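Local coordinates for SusD-like protein BACOVA_02651 (Bacteroides ovatus, PDB 5E75) that binds polysaccharide at the cell surface and probably captures xyloglucan there before its transport into the periplasm for degradation, at residues P26-A31 / S244-Q249; L192-W197 / E205-L210; L224-N229 / R359-Y364; S264-S269 / S328-G333. One frame throughout, in Å; residues are numbered along the deposited sequence.

Contact 1. Residues P26-A31 / S244-Q249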
loop_
_atom_site.group_PDB
_atom_site.type_symbol
_atom_site.label_atom_id
_atom_site.label_comp_id
_atom_site.label_asym_id
_atom_site.label_seq_id
_atom_site.Cartn_x
_atom_site.Cartn_y
_atom_site.Cartn_z
ATOM N N PRO A 26 -20.189 -1.361 -1.519
ATOM C CA PRO A 26 -19.465 -1.153 -0.256
ATOM C C PRO A 26 -18.194 -2.004 -0.085
ATOM O O PRO A 26 -17.391 -1.717 0.814
ATOM C CB PRO A 26 -20.501 -1.515 0.815
ATOM C CG PRO A 26 -21.840 -1.368 0.137
ATOM C CD PRO A 26 -21.589 -1.774 -1.280
ATOM N N LEU A 27 -17.993 -3.022 -0.921
ATOM C CA LEU A 27 -16.717 -3.752 -0.923
ATOM C C LEU A 27 -15.520 -2.866 -1.240
ATOM O O LEU A 27 -14.382 -3.229 -0.953
ATOM C CB LEU A 27 -16.751 -4.893 -1.942
ATOM C CG LEU A 27 -17.646 -6.090 -1.641
ATOM C CD1 LEU A 27 -17.749 -6.980 -2.867
ATOM C CD2 LEU A 27 -17.118 -6.885 -0.452
ATOM N N TYR A 28 -15.785 -1.713 -1.842
ATOM C CA TYR A 28 -14.729 -0.800 -2.246
ATOM C C TYR A 28 -14.515 0.344 -1.262
ATOM O O TYR A 28 -13.619 1.153 -1.471
ATOM C CB TYR A 28 -15.051 -0.199 -3.612
ATOM C CG TYR A 28 -15.040 -1.182 -4.768
ATOM C CD1 TYR A 28 -16.146 -1.992 -5.058
ATOM C CD2 TYR A 28 -13.941 -1.269 -5.600
ATOM C CE1 TYR A 28 -16.123 -2.875 -6.135
ATOM C CE2 TYR A 28 -13.914 -2.150 -6.669
ATOM C CZ TYR A 28 -14.996 -2.939 -6.935
ATOM O OH TYR A 28 -14.916 -3.806 -8.003
ATOM N N ASN A 29 -15.327 0.446 -0.212
ATOM C CA ASN A 29 -15.158 1.546 0.744
ATOM C C ASN A 29 -15.474 1.132 2.176
ATOM O O ASN A 29 -14.567 0.913 2.965
ATOM C CB ASN A 29 -15.902 2.833 0.305
ATOM C CG ASN A 29 -17.298 2.589 -0.260
ATOM O OD1 ASN A 29 -18.150 1.950 0.368
ATOM N ND2 ASN A 29 -17.554 3.165 -1.431
ATOM N N ARG A 30 -16.756 0.986 2.501
ATOM C CA ARG A 30 -17.161 0.613 3.843
ATOM C C ARG A 30 -16.385 -0.594 4.388
ATOM O O ARG A 30 -15.980 -0.615 5.550
ATOM C CB ARG A 30 -18.670 0.330 3.846
ATOM C CG ARG A 30 -19.237 -0.040 5.184
ATOM C CD ARG A 30 -20.755 -0.156 5.101
ATOM N NE ARG A 30 -21.328 -0.434 6.411
ATOM C CZ ARG A 30 -22.611 -0.279 6.722
ATOM N NH1 ARG A 30 -23.476 0.160 5.815
ATOM N NH2 ARG A 30 -23.026 -0.562 7.951
ATOM N N ALA A 31 -16.186 -1.606 3.552
ATOM C CA ALA A 31 -15.475 -2.801 3.977
ATOM C C ALA A 31 -14.065 -2.518 4.501
ATOM O O ALA A 31 -13.626 -3.159 5.452
ATOM C CB ALA A 31 -15.408 -3.779 2.840
ATOM N N SER A 244 -4.918 3.164 -12.575
ATOM C CA SER A 244 -5.543 2.690 -11.347
ATOM C C SER A 244 -6.259 1.366 -11.617
ATOM O O SER A 244 -7.401 1.347 -12.125
ATOM C CB SER A 244 -6.545 3.735 -10.850
ATOM O OG SER A 244 -7.040 3.418 -9.559
ATOM N N LEU A 245 -5.617 0.249 -11.293
ATOM C CA LEU A 245 -6.218 -1.064 -11.520
ATOM C C LEU A 245 -7.220 -1.413 -10.421
ATOM O O LEU A 245 -8.265 -2.007 -10.693
ATOM C CB LEU A 245 -5.133 -2.139 -11.635
ATOM C CG LEU A 245 -4.277 -2.061 -12.908
ATOM C CD1 LEU A 245 -3.100 -2.994 -12.857
ATOM C CD2 LEU A 245 -5.131 -2.402 -14.108
ATOM N N LEU A 246 -6.926 -1.025 -9.185
ATOM C CA LEU A 246 -7.818 -1.293 -8.068
ATOM C C LEU A 246 -7.564 -0.243 -6.995
ATOM O O LEU A 246 -6.411 0.039 -6.644
ATOM C CB LEU A 246 -7.571 -2.697 -7.509
ATOM C CG LEU A 246 -8.611 -3.238 -6.535
ATOM C CD1 LEU A 246 -9.982 -3.353 -7.209
ATOM C CD2 LEU A 246 -8.190 -4.576 -5.961
ATOM N N ALA A 247 -8.631 0.331 -6.457
ATOM C CA ALA A 247 -8.517 1.351 -5.424
ATOM C C ALA A 247 -9.767 1.357 -4.575
ATOM O O ALA A 247 -10.869 1.045 -5.058
ATOM C CB ALA A 247 -8.303 2.717 -6.036
ATOM N N MET A 248 -9.592 1.748 -3.316
ATOM C CA MET A 248 -10.718 2.042 -2.444
ATOM C C MET A 248 -11.380 3.327 -2.923
ATOM O O MET A 248 -10.732 4.339 -3.181
ATOM C CB MET A 248 -10.258 2.195 -0.992
ATOM C CG MET A 248 -9.448 1.018 -0.496
ATOM S SD MET A 248 -8.722 1.282 1.133
ATOM C CE MET A 248 -7.380 0.073 1.110
ATOM N N GLN A 249 -12.699 3.252 -3.038
ATOM C CA GLN A 249 -13.512 4.246 -3.723
ATOM C C GLN A 249 -14.268 5.104 -2.708
ATOM O O GLN A 249 -15.421 4.833 -2.368
ATOM C CB GLN A 249 -14.506 3.546 -4.648
ATOM C CG GLN A 249 -13.841 2.685 -5.699
ATOM C CD GLN A 249 -13.087 3.507 -6.724
ATOM O OE1 GLN A 249 -13.547 4.560 -7.168
ATOM N NE2 GLN A 249 -11.922 3.020 -7.114
#
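Tyr28 and Gln249 meet side by side where a 3-10 turn after helix 17-24 packs against the end of strand 244-248. The strand belongs to the two-stranded antiparallel sheet with strand 355-359 in this SusD-family fold. A classic beta bulge earlier on it sets Leu245 and Leu246 together across from Leu358. Tyr28 has the most surface buried here, followed by Gln249 and Asn29. The Tyr28 and Gln249 side chains point the same way, with ring and amide planes 76° apart. Tyr28 CB lies 3.8 Å from Gln249 CG. Further out, Ala247 O sits at the ring edge, close to the ring plane, 3.9 Å from Tyr28 CD2. Leu246 crosses the tyrosine at about a right angle and brings CD1 to 4.1 Å from Tyr28 CE2. The phenol end leaves the contact, and Tyr28 OH bonds to Glu112 and to the backbone N of Ala178. Gln249 bends at chi2 (-68°), which turns its amide back toward the strand that precedes it. Gln249 NE2 then donates to Ala247 O at 3.0 Å, while OE1 accepts from Asn240 ND2. Two hydrogen bonds cross the contact, one between backbones and one from the Asn29 amide. Gln249 N donates to Tyr28 O at 2.8 Å, and Met248 CA adds a CA-H...O contact to the same oxygen. The Asn29 amide is used at both ends. OD1 accepts from Arg30 N on a lone pair in the carbonyl plane. Asn29 ND2 donates to Gln249 O at 2.9 Å, nearly straight at 165°, with the acceptor in the amide plane.

Contact 2. Residues L192-W197 / E205-L210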
loop_
_atom_site.group_PDB
_atom_site.type_symbol
_atom_site.label_atom_id
_atom_site.label_comp_id
_atom_site.label_asym_id
_atom_site.label_seq_id
_atom_site.Cartn_x
_atom_site.Cartn_y
_atom_site.Cartn_z
ATOM N N LEU A 192 4.808 -14.160 -7.253
ATOM C CA LEU A 192 6.163 -13.685 -6.990
ATOM C C LEU A 192 6.480 -13.748 -5.499
ATOM O O LEU A 192 7.578 -14.190 -5.100
ATOM C CB LEU A 192 6.389 -12.269 -7.534
ATOM C CG LEU A 192 7.780 -11.666 -7.295
ATOM C CD1 LEU A 192 8.886 -12.502 -7.962
ATOM C CD2 LEU A 192 7.805 -10.233 -7.773
ATOM N N ALA A 193 5.525 -13.329 -4.660
ATOM C CA ALA A 193 5.731 -13.370 -3.219
ATOM C C ALA A 193 5.900 -14.794 -2.712
ATOM O O ALA A 193 6.706 -15.046 -1.820
ATOM C CB ALA A 193 4.559 -12.680 -2.486
ATOM N N ARG A 194 5.129 -15.735 -3.260
ATOM C CA ARG A 194 5.235 -17.120 -2.817
ATOM C C ARG A 194 6.547 -17.779 -3.264
ATOM O O ARG A 194 7.072 -18.656 -2.566
ATOM C CB ARG A 194 4.036 -17.953 -3.293
ATOM C CG ARG A 194 3.967 -19.300 -2.574
ATOM C CD ARG A 194 2.753 -20.137 -2.930
ATOM N NE ARG A 194 2.829 -20.665 -4.283
ATOM C CZ ARG A 194 1.960 -21.525 -4.791
ATOM N NH1 ARG A 194 0.951 -21.958 -4.040
ATOM N NH2 ARG A 194 2.119 -21.951 -6.034
ATOM N N SER A 195 7.071 -17.347 -4.409
ATOM C CA SER A 195 8.173 -18.059 -5.055
ATOM C C SER A 195 9.346 -18.289 -4.103
ATOM O O SER A 195 9.901 -19.382 -4.070
ATOM C CB SER A 195 8.633 -17.351 -6.332
ATOM O OG SER A 195 9.265 -16.112 -6.053
ATOM N N GLY A 196 9.717 -17.279 -3.323
ATOM C CA GLY A 196 10.849 -17.397 -2.421
ATOM C C GLY A 196 10.496 -17.574 -0.957
ATOM O O GLY A 196 11.373 -17.581 -0.094
ATOM N N TRP A 197 9.204 -17.701 -0.663
ATOM C CA TRP A 197 8.725 -17.598 0.718
ATOM C C TRP A 197 9.110 -18.811 1.537
ATOM O O TRP A 197 8.617 -19.898 1.301
ATOM C CB TRP A 197 7.213 -17.397 0.683
ATOM C CG TRP A 197 6.491 -17.103 1.981
ATOM C CD1 TRP A 197 6.135 -18.004 2.948
ATOM C CD2 TRP A 197 5.948 -15.842 2.389
ATOM N NE1 TRP A 197 5.419 -17.377 3.941
ATOM C CE2 TRP A 197 5.301 -16.050 3.624
ATOM C CE3 TRP A 197 5.942 -14.568 1.831
ATOM C CZ2 TRP A 197 4.662 -15.020 4.312
ATOM C CZ3 TRP A 197 5.316 -13.534 2.533
ATOM C CH2 TRP A 197 4.678 -13.781 3.751
ATOM N N GLU A 205 10.917 -21.790 -9.580
ATOM C CA GLU A 205 10.844 -21.440 -10.989
ATOM C C GLU A 205 9.418 -21.554 -11.542
ATOM O O GLU A 205 9.037 -20.814 -12.448
ATOM C CB GLU A 205 11.836 -22.314 -11.774
ATOM C CG GLU A 205 13.316 -22.033 -11.433
ATOM C CD GLU A 205 13.854 -20.751 -12.054
ATOM O OE1 GLU A 205 13.125 -20.120 -12.857
ATOM O OE2 GLU A 205 15.020 -20.383 -11.749
ATOM N N GLY A 206 8.619 -22.462 -10.989
ATOM C CA GLY A 206 7.228 -22.560 -11.380
ATOM C C GLY A 206 6.446 -21.305 -11.037
ATOM O O GLY A 206 5.717 -20.780 -11.873
ATOM N N ASP A 207 6.605 -20.833 -9.808
ATOM C CA ASP A 207 5.933 -19.613 -9.389
ATOM C C ASP A 207 6.460 -18.399 -10.155
ATOM O O ASP A 207 5.679 -17.516 -10.493
ATOM C CB ASP A 207 6.070 -19.389 -7.879
ATOM C CG ASP A 207 5.168 -20.299 -7.035
ATOM O OD1 ASP A 207 4.293 -21.026 -7.573
ATOM O OD2 ASP A 207 5.323 -20.256 -5.801
ATOM N N LEU A 208 7.768 -18.350 -10.430
ATOM C CA LEU A 208 8.325 -17.267 -11.244
ATOM C C LEU A 208 7.693 -17.244 -12.629
ATOM O O LEU A 208 7.352 -16.190 -13.165
ATOM C CB LEU A 208 9.844 -17.372 -11.348
ATOM C CG LEU A 208 10.643 -17.022 -10.096
ATOM C CD1 LEU A 208 12.116 -17.367 -10.320
ATOM C CD2 LEU A 208 10.489 -15.544 -9.761
ATOM N N GLU A 209 7.547 -18.424 -13.220
ATOM C CA GLU A 209 6.962 -18.518 -14.544
ATOM C C GLU A 209 5.519 -18.017 -14.528
ATOM O O GLU A 209 5.111 -17.266 -15.399
ATOM C CB GLU A 209 7.044 -19.960 -15.058
ATOM C CG GLU A 209 6.382 -20.189 -16.401
ATOM C CD GLU A 209 6.968 -19.345 -17.511
ATOM O OE1 GLU A 209 8.150 -18.947 -17.407
ATOM O OE2 GLU A 209 6.245 -19.069 -18.492
ATOM N N LEU A 210 4.741 -18.450 -13.541
ATOM C CA LEU A 210 3.369 -17.975 -13.420
ATOM C C LEU A 210 3.278 -16.455 -13.188
ATOM O O LEU A 210 2.458 -15.784 -13.804
ATOM C CB LEU A 210 2.647 -18.742 -12.313
ATOM C CG LEU A 210 2.321 -20.198 -12.669
ATOM C CD1 LEU A 210 2.006 -21.012 -11.416
ATOM C CD2 LEU A 210 1.182 -20.252 -13.642
#
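Arg194 and Asp207 cross at about a right angle between the end of helix 180-195 and the first turns of helix 205-221. The guanidinium meets the carboxylate side-on. Arg194 NE donates to Asp207 OD2 at 2.9 Å, and Arg194 NH2 donates to Asp207 OD1 at 2.8 Å in a straight line. Both oxygens are approached on their syn sides. The two flat groups are 24° apart, and both acceptors lie in the guanidinium plane. The arginine chain is extended until chi3 (71°), where it bends and swings its edge onto the aspartate. Beside the salt bridge, Ser195 CB packs on Asp207 CB at 3.6 Å. Ser195 OG turns back to its own helix and donates to Leu192 O at 2.7 Å. On the other flank of the serine, Leu192 and Leu208 cross obliquely, CD1 of Leu192 at 3.9 Å from CD2 of Leu208. The arrangement is a helical hairpin, with residues 196-204 linking helices 180-195 and 205-221. Helix 151-168 also packs on Arg194, through Phe155 and Ile159 among others. Two bonds, one to each oxygen, fix the rotation of the buried carboxylate. The pairing probably balances the two charges and keeps Asp207 ionised.

Contact 3. Residues L224-N229 / R359-Y364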
loop_
_atom_site.group_PDB
_atom_site.type_symbol
_atom_site.label_atom_id
_atom_site.label_comp_id
_atom_site.label_asym_id
_atom_site.label_seq_id
_atom_site.Cartn_x
_atom_site.Cartn_y
_atom_site.Cartn_z
ATOM N N LEU A 224 -3.598 -0.636 -21.377
ATOM C CA LEU A 224 -3.465 0.419 -20.385
ATOM C C LEU A 224 -2.045 0.940 -20.396
ATOM O O LEU A 224 -1.109 0.213 -20.731
ATOM C CB LEU A 224 -3.803 -0.141 -19.001
ATOM C CG LEU A 224 -5.187 -0.764 -18.853
ATOM C CD1 LEU A 224 -5.322 -1.443 -17.495
ATOM C CD2 LEU A 224 -6.246 0.287 -19.044
ATOM N N ASP A 225 -1.887 2.202 -20.020
ATOM C CA ASP A 225 -0.550 2.776 -19.921
ATOM C C ASP A 225 -0.401 3.547 -18.626
ATOM O O ASP A 225 -1.375 3.893 -17.964
ATOM C CB ASP A 225 -0.276 3.696 -21.117
ATOM C CG ASP A 225 1.224 3.855 -21.427
ATOM O OD1 ASP A 225 2.103 3.245 -20.753
ATOM O OD2 ASP A 225 1.521 4.594 -22.392
ATOM N N LEU A 226 0.843 3.815 -18.270
ATOM C CA LEU A 226 1.133 4.717 -17.159
ATOM C C LEU A 226 0.671 6.141 -17.467
ATOM O O LEU A 226 0.788 6.599 -18.607
ATOM C CB LEU A 226 2.634 4.763 -16.880
ATOM C CG LEU A 226 3.327 3.423 -16.633
ATOM C CD1 LEU A 226 4.767 3.676 -16.360
ATOM C CD2 LEU A 226 2.706 2.676 -15.469
ATOM N N MET A 227 0.139 6.844 -16.471
ATOM C CA MET A 227 -0.112 8.273 -16.640
ATOM C C MET A 227 1.204 8.980 -17.013
ATOM O O MET A 227 2.272 8.653 -16.495
ATOM C CB MET A 227 -0.699 8.913 -15.386
ATOM C CG MET A 227 -2.102 8.424 -15.018
ATOM S SD MET A 227 -2.958 9.596 -13.929
ATOM C CE MET A 227 -3.571 10.790 -15.124
ATOM N N THR A 228 1.118 9.960 -17.910
ATOM C CA THR A 228 2.299 10.681 -18.375
ATOM C C THR A 228 3.048 11.369 -17.237
ATOM O O THR A 228 4.286 11.357 -17.187
ATOM C CB THR A 228 1.897 11.716 -19.441
ATOM O OG1 THR A 228 1.299 11.033 -20.554
ATOM C CG2 THR A 228 3.101 12.505 -19.913
ATOM N N ASN A 229 2.298 11.976 -16.323
ATOM C CA ASN A 229 2.891 12.713 -15.213
ATOM C C ASN A 229 2.583 12.031 -13.896
ATOM O O ASN A 229 1.423 11.895 -13.528
ATOM C CB ASN A 229 2.329 14.124 -15.170
ATOM C CG ASN A 229 2.532 14.867 -16.462
ATOM O OD1 ASN A 229 3.655 14.981 -16.950
ATOM N ND2 ASN A 229 1.441 15.374 -17.028
ATOM N N ARG A 359 -1.587 -0.183 -8.696
ATOM C CA ARG A 359 -1.324 0.613 -9.889
ATOM C C ARG A 359 -0.606 -0.210 -10.962
ATOM O O ARG A 359 0.147 -1.135 -10.660
ATOM C CB ARG A 359 -0.453 1.835 -9.544
ATOM C CG ARG A 359 -1.182 2.902 -8.798
ATOM C CD ARG A 359 -0.478 4.235 -8.855
ATOM N NE ARG A 359 0.693 4.394 -7.998
ATOM C CZ ARG A 359 1.948 4.485 -8.428
ATOM N NH1 ARG A 359 2.263 4.257 -9.700
ATOM N NH2 ARG A 359 2.911 4.769 -7.566
ATOM N N LEU A 360 -0.776 0.183 -12.220
ATOM C CA LEU A 360 -0.091 -0.495 -13.322
ATOM C C LEU A 360 1.430 -0.497 -13.143
ATOM O O LEU A 360 2.087 -1.492 -13.487
ATOM C CB LEU A 360 -0.505 0.133 -14.655
ATOM C CG LEU A 360 0.012 -0.541 -15.921
ATOM C CD1 LEU A 360 -0.566 -1.931 -16.106
ATOM C CD2 LEU A 360 -0.292 0.341 -17.109
ATOM N N ALA A 361 2.003 0.567 -12.578
ATOM C CA ALA A 361 3.454 0.588 -12.396
ATOM C C ALA A 361 3.926 -0.554 -11.497
ATOM O O ALA A 361 5.047 -1.024 -11.643
ATOM C CB ALA A 361 3.900 1.895 -11.826
ATOM N N ASP A 362 3.096 -0.965 -10.546
ATOM C CA ASP A 362 3.412 -2.110 -9.683
ATOM C C ASP A 362 3.551 -3.377 -10.531
ATOM O O ASP A 362 4.460 -4.188 -10.332
ATOM C CB ASP A 362 2.290 -2.245 -8.649
ATOM C CG ASP A 362 2.661 -3.046 -7.435
ATOM O OD1 ASP A 362 3.535 -3.916 -7.502
ATOM O OD2 ASP A 362 2.045 -2.784 -6.382
ATOM N N VAL A 363 2.630 -3.561 -11.473
ATOM C CA VAL A 363 2.683 -4.732 -12.332
ATOM C C VAL A 363 3.947 -4.681 -13.198
ATOM O O VAL A 363 4.581 -5.717 -13.412
ATOM C CB VAL A 363 1.396 -4.908 -13.180
ATOM C CG1 VAL A 363 1.416 -6.224 -13.907
ATOM C CG2 VAL A 363 0.159 -4.830 -12.306
ATOM N N TYR A 364 4.315 -3.491 -13.672
ATOM C CA TYR A 364 5.560 -3.344 -14.445
ATOM C C TYR A 364 6.759 -3.799 -13.627
ATOM O O TYR A 364 7.608 -4.560 -14.104
ATOM C CB TYR A 364 5.775 -1.884 -14.886
ATOM C CG TYR A 364 4.921 -1.394 -16.057
ATOM C CD1 TYR A 364 3.791 -2.080 -16.474
ATOM C CD2 TYR A 364 5.265 -0.236 -16.754
ATOM C CE1 TYR A 364 3.035 -1.624 -17.551
ATOM C CE2 TYR A 364 4.512 0.212 -17.811
ATOM C CZ TYR A 364 3.399 -0.476 -18.209
ATOM O OH TYR A 364 2.708 0.013 -19.298
HETATM O O HOH W 1 0.792 -1.673 -20.029
HETATM O O HOH W 2 3.981 1.309 -21.406
#
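Leu226 reaches over the ring of Tyr364, where the loop after helix 205-221 crosses the start of helix 360-372. Most of the contact is apolar. Leu226 CD2 stands over one face of the ring, 4.2 Å from the centroid of Tyr364 and 26° off the normal, a CH-pi contact. The two side chains slide past each other in opposite directions. Leu226 CG lies 3.6 Å from Tyr364 CE2. The same CD2 methyl also packs on Ala361 CB at 3.9 Å. Leu360 has its CG anti to the backbone N (chi1 -174°), which carries CD2 to the loop backbone. There Leu360 CD2 lies 3.5 Å from Asp225 C, and it also packs on Leu224 CB.

The polar links run through water. One water donates to Leu224 O and accepts from Tyr364 OH at 2.7 Å, lying at the edge of the ring in its plane. A second donates to both Asp225 OD1 and Tyr364 OH, at 2.8 Å from the phenol oxygen. Tyr364 OH thus gives its proton to one water and accepts from the other. The carboxylate has a stronger partner, since Asp225 OD1 forms a salt bridge with Arg389 of helix 382-393.

Val218 and Cys219 of helix 205-221 cover other parts of the helix start. The arrangement is a loop packed on the N-terminal end of helix 360-372, just after N-cap residue Arg359 ends strand 355-359, in the mainly helical SusD fold.

Contact 4. Residues S264-S269 / S328-G333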
loop_
_atom_site.group_PDB
_atom_site.type_symbol
_atom_site.label_atom_id
_atom_site.label_comp_id
_atom_site.label_asym_id
_atom_site.label_seq_id
_atom_site.Cartn_x
_atom_site.Cartn_y
_atom_site.Cartn_z
ATOM N N SER A 264 -6.436 14.841 7.835
ATOM C CA SER A 264 -5.893 15.649 8.912
ATOM C C SER A 264 -4.660 15.018 9.562
ATOM O O SER A 264 -3.820 15.724 10.140
ATOM C CB SER A 264 -6.983 15.907 9.951
ATOM O OG SER A 264 -8.055 16.643 9.382
ATOM N N ASP A 265 -4.532 13.700 9.461
ATOM C CA ASP A 265 -3.379 12.999 10.016
ATOM C C ASP A 265 -2.166 13.027 9.081
ATOM O O ASP A 265 -1.056 12.757 9.523
ATOM C CB ASP A 265 -3.749 11.559 10.364
ATOM C CG ASP A 265 -4.614 11.471 11.621
ATOM O OD1 ASP A 265 -4.093 11.719 12.726
ATOM O OD2 ASP A 265 -5.803 11.153 11.507
ATOM N N LEU A 266 -2.389 13.357 7.811
ATOM C CA LEU A 266 -1.318 13.435 6.817
ATOM C C LEU A 266 -0.836 14.870 6.598
ATOM O O LEU A 266 0.356 15.112 6.423
ATOM C CB LEU A 266 -1.777 12.854 5.481
ATOM C CG LEU A 266 -2.211 11.379 5.473
ATOM C CD1 LEU A 266 -2.684 10.982 4.084
ATOM C CD2 LEU A 266 -1.084 10.474 5.938
ATOM N N ALA A 267 -1.760 15.827 6.629
ATOM C CA ALA A 267 -1.442 17.224 6.335
ATOM C C ALA A 267 -0.807 17.933 7.538
ATOM O O ALA A 267 -1.336 17.887 8.636
ATOM C CB ALA A 267 -2.702 17.983 5.861
ATOM N N PHE A 268 0.322 18.596 7.300
ATOM C CA PHE A 268 1.140 19.175 8.370
ATOM C C PHE A 268 0.710 20.589 8.774
ATOM O O PHE A 268 1.056 21.049 9.869
ATOM C CB PHE A 268 2.626 19.203 7.960
ATOM C CG PHE A 268 2.994 20.344 7.053
ATOM C CD1 PHE A 268 2.708 20.306 5.696
ATOM C CD2 PHE A 268 3.649 21.454 7.558
ATOM C CE1 PHE A 268 3.070 21.360 4.862
ATOM C CE2 PHE A 268 4.004 22.503 6.732
ATOM C CZ PHE A 268 3.710 22.457 5.382
ATOM N N SER A 269 -0.023 21.264 7.900
ATOM C CA SER A 269 -0.366 22.667 8.116
ATOM C C SER A 269 -1.580 23.092 7.314
ATOM O O SER A 269 -1.775 22.656 6.175
ATOM C CB SER A 269 0.794 23.555 7.702
ATOM O OG SER A 269 0.385 24.923 7.719
ATOM N N SER A 328 10.203 17.670 6.171
ATOM C CA SER A 328 9.860 16.844 5.021
ATOM C C SER A 328 8.432 16.301 5.156
ATOM O O SER A 328 8.203 15.092 5.058
ATOM C CB SER A 328 10.895 15.725 4.842
ATOM O OG SER A 328 11.150 15.057 6.060
ATOM N N PRO A 329 7.452 17.185 5.370
ATOM C CA PRO A 329 6.093 16.689 5.579
ATOM C C PRO A 329 5.513 16.016 4.330
ATOM O O PRO A 329 5.981 16.194 3.197
ATOM C CB PRO A 329 5.321 17.954 5.969
ATOM C CG PRO A 329 6.104 19.114 5.387
ATOM C CD PRO A 329 7.536 18.663 5.429
ATOM N N ILE A 330 4.468 15.239 4.564
ATOM C CA ILE A 330 3.852 14.442 3.521
ATOM C C ILE A 330 3.166 15.340 2.474
ATOM O O ILE A 330 2.397 16.242 2.818
ATOM C CB ILE A 330 2.837 13.452 4.135
ATOM C CG1 ILE A 330 3.522 12.469 5.099
ATOM C CG2 ILE A 330 2.080 12.702 3.045
ATOM C CD1 ILE A 330 2.558 11.714 5.982
ATOM N N LYS A 331 3.409 15.055 1.194
ATOM C CA LYS A 331 2.638 15.627 0.090
ATOM C C LYS A 331 1.630 14.635 -0.492
ATOM O O LYS A 331 0.496 14.999 -0.786
ATOM C CB LYS A 331 3.553 16.149 -1.027
ATOM C CG LYS A 331 2.807 16.523 -2.343
ATOM C CD LYS A 331 1.832 17.678 -2.178
ATOM C CE LYS A 331 0.816 17.727 -3.316
ATOM N NZ LYS A 331 -0.143 16.599 -3.221
ATOM N N LYS A 332 2.022 13.380 -0.677
ATOM C CA LYS A 332 1.109 12.389 -1.230
ATOM C C LYS A 332 -0.009 12.055 -0.264
ATOM O O LYS A 332 0.248 11.597 0.842
ATOM C CB LYS A 332 1.861 11.126 -1.607
ATOM C CG LYS A 332 1.012 10.154 -2.405
ATOM C CD LYS A 332 1.783 8.901 -2.843
ATOM C CE LYS A 332 2.897 9.190 -3.831
ATOM N NZ LYS A 332 3.655 7.931 -4.173
ATOM N N GLY A 333 -1.254 12.277 -0.689
ATOM C CA GLY A 333 -2.404 12.175 0.197
ATOM C C GLY A 333 -2.866 13.519 0.745
ATOM O O GLY A 333 -3.846 13.571 1.493
HETATM O O HOH W 3 3.266 15.312 7.273
HETATM O O HOH W 4 1.753 17.213 5.210
#
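Phe268 lays one ring face on Pro329 where the chain leaving helix 263-266 meets the loop before strand 355-359, both within the SusD-family region. Phe268 CB starts the contact at 3.6 Å from Pro329 CB. Its chi1 of 80° puts CG between backbone N and carbonyl carbon, laying the ring on the proline. Phe268 CG and CD1 both come to 3.5 Å from Pro329 CB. CD2, CE1 and, at the tip, CZ of Phe268 have Pro329 CG as their nearest partner. Pro329 CG sits over the ring centre, 3.7 Å from the centroid of Phe268 and 13° off the normal, a CH-pi contact. Ser269 CB covers the opposite face, offset toward the rim. Two residues earlier, Leu266 splits its branches. Leu266 CD2 packs on Ile330 CD1 at 3.8 Å, and Leu266 CD1 lies against the backbone of Gly333. At the positive phi of Gly333 (98°) a side chain would run into Lys332 O and this methyl. Two waters bridge the backbones. One water O accepts from Ile330 N at 3.0 Å and also lies near Leu266 O. The other water O lies at the ring edge of Phe268, in plane, 2.7 Å from Ile330 O and 2.8 Å from Leu266 O.

From the N terminus, 26-31 comes first and pairs with 244-249, so contact 1 closes a long, mostly helical loop. Contact 2 lies within that loop and closes a short hairpin between helices 180-195 and 205-221. The chain then opens contact 3 at 224-229, before contact 1 has closed, so contacts 1 and 3 cross. They also touch: Leu245 packs on Leu224, Leu360 and Val363. Contact 4 opens and closes inside contact 3's span and joins the end of helix 263-266 to the loop before strand 355-359. Contact 1 ties the N-terminal turn to the sheet, contact 3 a loop to helix 360-372. Contacts 2 and 4 lie on opposite sides of the chain's centre, with centres about 37 Å apart.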